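Side-chain contacts in HP0958 (Helicobacter pylori, PDB 3NA7), which probably acts in flagellar biogenesis and export, as a chaperone and post-transcriptional regulator, through a coiled-coil hairpin joined to a zinc-ribbon domain: residues A[8-11]-A[12-15]; A[210-213]-A[214-218]. All blocks are in the same frame, centred on the assembly; numbering follows the deposited sequence.

Contact 1: residues A[8-11]-A[12-15]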
# COMPACT_ATOMS: atom_id res chain seq x y z
N LYS A 8 2.64 -41.52 0.21
CA LYS A 8 2.19 -41.24 1.57
C LYS A 8 3.16 -40.32 2.29
O LYS A 8 2.75 -39.35 2.92
CB LYS A 8 1.98 -42.54 2.37
CG LYS A 8 1.48 -42.33 3.80
CD LYS A 8 0.81 -43.58 4.40
CE LYS A 8 -0.02 -43.20 5.66
NZ LYS A 8 -0.74 -44.35 6.31
N GLN A 9 4.45 -40.62 2.18
CA GLN A 9 5.49 -39.84 2.85
C GLN A 9 5.54 -38.39 2.42
O GLN A 9 5.71 -37.52 3.25
CB GLN A 9 6.86 -40.49 2.66
CG GLN A 9 7.22 -41.44 3.79
CD GLN A 9 8.50 -42.21 3.51
OE1 GLN A 9 8.62 -42.87 2.48
NE2 GLN A 9 9.45 -42.13 4.43
N LEU A 10 5.37 -38.15 1.12
CA LEU A 10 5.34 -36.81 0.53
C LEU A 10 4.06 -36.06 0.86
O LEU A 10 4.09 -34.83 0.99
CB LEU A 10 5.49 -36.88 -0.99
CG LEU A 10 6.82 -37.42 -1.53
CD1 LEU A 10 6.99 -37.07 -3.01
CD2 LEU A 10 7.96 -36.86 -0.73
N ILE A 11 2.95 -36.79 0.96
CA ILE A 11 1.69 -36.16 1.39
C ILE A 11 1.83 -35.63 2.81
O ILE A 11 1.51 -34.48 3.06
CB ILE A 11 0.43 -37.07 1.21
CG1 ILE A 11 0.12 -37.24 -0.28
CG2 ILE A 11 -0.81 -36.46 1.93
CD1 ILE A 11 -0.68 -38.50 -0.64
N GLU A 12 2.34 -36.44 3.74
CA GLU A 12 2.60 -35.93 5.10
C GLU A 12 3.51 -34.70 5.07
O GLU A 12 3.21 -33.71 5.73
CB GLU A 12 3.22 -36.97 6.04
CG GLU A 12 2.55 -38.33 6.07
CD GLU A 12 2.87 -39.11 7.34
OE1 GLU A 12 2.20 -38.88 8.37
OE2 GLU A 12 3.78 -39.97 7.29
N ILE A 13 4.62 -34.75 4.33
CA ILE A 13 5.54 -33.62 4.32
C ILE A 13 4.88 -32.36 3.73
O ILE A 13 5.04 -31.28 4.28
CB ILE A 13 6.88 -33.92 3.60
CG1 ILE A 13 7.64 -35.02 4.34
CG2 ILE A 13 7.76 -32.65 3.49
CD1 ILE A 13 8.53 -35.85 3.43
N SER A 14 4.15 -32.53 2.63
CA SER A 14 3.55 -31.41 1.90
C SER A 14 2.48 -30.73 2.74
O SER A 14 2.25 -29.53 2.59
CB SER A 14 2.94 -31.87 0.58
OG SER A 14 1.68 -32.51 0.79
N HIS A 15 1.84 -31.49 3.62
CA HIS A 15 0.89 -30.89 4.56
C HIS A 15 1.55 -30.02 5.62
O HIS A 15 0.99 -28.99 6.02
CB HIS A 15 -0.06 -31.93 5.18
CG HIS A 15 -1.20 -32.29 4.28
ND1 HIS A 15 -1.54 -33.60 3.99
CD2 HIS A 15 -2.06 -31.52 3.58
CE1 HIS A 15 -2.55 -33.61 3.14
NE2 HIS A 15 -2.90 -32.36 2.89
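I11 and H15, one turn apart on helix 4-22, lie side by side and point the same way, and their meeting illustrates how a side chain and a carbonyl of one residue can serve the same neighbour. The methyl branch CG2 of I11 carries the side-chain half of the contact: it sits anti to the backbone N (CG1 has chi1 -70°), and from there it comes to 3.6 Å from both CE1 and ND1 of the H15 imidazole, beside that bond of the ring. The carbonyl of I11 does the polar work. Its O accepts hydrogen bonds from the backbone N of H15 at 3.1 Å and from OG of S14 at 3.0 Å, both from the same face of the carbonyl plane. S14 can make this bond because OG stands between its own backbone N and carbonyl carbon, folded back against the helix.

E12 packs differently. Its aliphatic CG lies 3.3 Å from the O of K8, beside the backbone bond from E12 N to that same oxygen, while the extended chain carries the carboxylate onward. K8 NZ remains 6.4 Å from E12 OE2, too far for a salt bridge, though the opposite charges may attract weakly. On the buried side of the helix, L10 and S14 touch Y181 of helix 175-188. The double grip on I11 O thus gives the buried serine hydroxyl a partner within its own helix.

Contact 2: residues A[210-213]-A[214-218]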
# COMPACT_ATOMS: atom_id res chain seq x y z
N ASP A 210 -7.05 -41.50 -21.19
CA ASP A 210 -7.49 -42.73 -20.56
C ASP A 210 -6.32 -43.48 -19.95
O ASP A 210 -6.40 -43.94 -18.81
CB ASP A 210 -8.28 -43.60 -21.55
CG ASP A 210 -9.67 -43.05 -21.82
OD1 ASP A 210 -10.20 -42.27 -20.98
OD2 ASP A 210 -10.25 -43.41 -22.86
N LYS A 211 -5.23 -43.58 -20.71
CA LYS A 211 -4.03 -44.30 -20.28
C LYS A 211 -3.50 -43.82 -18.93
O LYS A 211 -3.17 -44.63 -18.06
CB LYS A 211 -2.94 -44.17 -21.35
CG LYS A 211 -1.95 -45.32 -21.39
CD LYS A 211 -0.75 -44.95 -22.25
CE LYS A 211 -0.06 -46.18 -22.80
NZ LYS A 211 0.57 -47.01 -21.72
N ILE A 212 -3.45 -42.51 -18.74
CA ILE A 212 -2.86 -41.92 -17.54
C ILE A 212 -3.81 -42.00 -16.34
O ILE A 212 -3.39 -42.35 -15.22
CB ILE A 212 -2.33 -40.48 -17.80
CG1 ILE A 212 -0.96 -40.56 -18.49
CG2 ILE A 212 -2.22 -39.67 -16.50
CD1 ILE A 212 -0.80 -39.63 -19.69
N TYR A 213 -5.08 -41.71 -16.57
CA TYR A 213 -6.06 -41.78 -15.49
C TYR A 213 -6.12 -43.19 -14.91
O TYR A 213 -6.26 -43.37 -13.70
CB TYR A 213 -7.45 -41.30 -15.96
CG TYR A 213 -8.55 -41.44 -14.92
CD1 TYR A 213 -9.29 -42.63 -14.82
CD2 TYR A 213 -8.84 -40.41 -14.04
CE1 TYR A 213 -10.29 -42.77 -13.87
CE2 TYR A 213 -9.85 -40.54 -13.09
CZ TYR A 213 -10.57 -41.72 -13.01
OH TYR A 213 -11.56 -41.86 -12.07
N THR A 214 -6.00 -44.19 -15.78
CA THR A 214 -6.02 -45.59 -15.37
C THR A 214 -4.76 -45.90 -14.58
O THR A 214 -4.83 -46.51 -13.52
CB THR A 214 -6.16 -46.53 -16.58
OG1 THR A 214 -7.21 -46.06 -17.44
CG2 THR A 214 -6.50 -47.94 -16.13
N GLU A 215 -3.62 -45.41 -15.08
CA GLU A 215 -2.32 -45.61 -14.45
C GLU A 215 -2.29 -45.09 -13.02
O GLU A 215 -1.73 -45.74 -12.15
CB GLU A 215 -1.22 -44.93 -15.26
CG GLU A 215 -0.02 -45.82 -15.59
CD GLU A 215 -0.21 -46.58 -16.90
OE1 GLU A 215 -0.06 -45.95 -17.98
OE2 GLU A 215 -0.49 -47.80 -16.86
N VAL A 216 -2.88 -43.93 -12.79
CA VAL A 216 -2.92 -43.36 -11.45
C VAL A 216 -3.78 -44.21 -10.52
O VAL A 216 -3.41 -44.44 -9.37
CB VAL A 216 -3.43 -41.90 -11.43
CG1 VAL A 216 -3.49 -41.37 -9.99
CG2 VAL A 216 -2.54 -41.00 -12.29
N LEU A 217 -4.92 -44.69 -11.02
CA LEU A 217 -5.84 -45.43 -10.16
C LEU A 217 -5.43 -46.88 -9.97
O LEU A 217 -5.49 -47.40 -8.86
CB LEU A 217 -7.29 -45.33 -10.65
CG LEU A 217 -7.93 -43.96 -10.91
CD1 LEU A 217 -9.38 -44.02 -10.56
CD2 LEU A 217 -7.29 -42.82 -10.12
N THR A 218 -4.99 -47.51 -11.06
CA THR A 218 -4.74 -48.95 -11.07
C THR A 218 -3.38 -49.35 -10.49
O THR A 218 -3.30 -50.20 -9.60
CB THR A 218 -4.95 -49.56 -12.48
OG1 THR A 218 -5.23 -50.96 -12.37
CG2 THR A 218 -3.74 -49.34 -13.40
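The Y213 ring receives L217 over one face: CG of the leucine stands 3.9 Å above the ring plane, displaced toward the rim, in a CH-pi contact whose line to the centroid is 20° off the ring normal. The methyl CD1 continues outward along the phenol, 3.6 Å from CZ and close to the hydroxyl as well. With CG of Y213 anti to its backbone N (chi1 176°), the ring stands out from the helix and leans toward the following turn, where the leucine crosses it at a slant. The backbone N of T214 lies obliquely near the root of the same ring.

T214 shows a second way of using the preceding turn. Its OG1, held beside its own backbone N, folds back to D210 O at 2.7 Å, while its backbone N reaches that oxygen at 3.1 Å. The two donors approach from opposite faces of the carbonyl plane, the hydroxyl from well above it, so one acceptor in the first turn of the helix is gripped twice by a single residue.

K211 and E215 run alongside each other, the lysine bending at its last torsion and the glutamate at chi2. The salt bridge between K211 NZ and E215 OE1 is long, 3.9 Å, and probably contributes a modest attraction at the surface.

I212 and V216 turn a further side of the helix inward, CG2 to CG2 at 4.4 Å. Helix 210-218 belongs to the C4-type zinc ribbon and comes between strands 193-195 and 223-224 in the chain; I212, its side chain about 9 Å from the bound zinc, touches P226, which lies in sequence between the zinc ligands C225 and C228, V216 meets I196 just after strand 193-195, and L217 packs on A234 just beyond strand 231-233.

Each contact joins neighbouring turns of one helix, so neither closes a long loop, and the two follow in series without nesting or crossing. From the N terminus, contact 1 comes first, on helix 4-22; the chain then runs out and back through the long coiled-coil hairpin of helices 24-85 and 91-171, and passes helix 175-188 and strand 193-195 before contact 2 forms on helix 210-218. Despite that separation, their centres lie 22 Å apart, with nearest atoms about 10 Å apart and no touch. L10 helps relate them: it packs on I193 of strand 193-195 and on M222, which follows helix 210-218 in the chain, linking the N-terminal helix with the zinc-ribbon region.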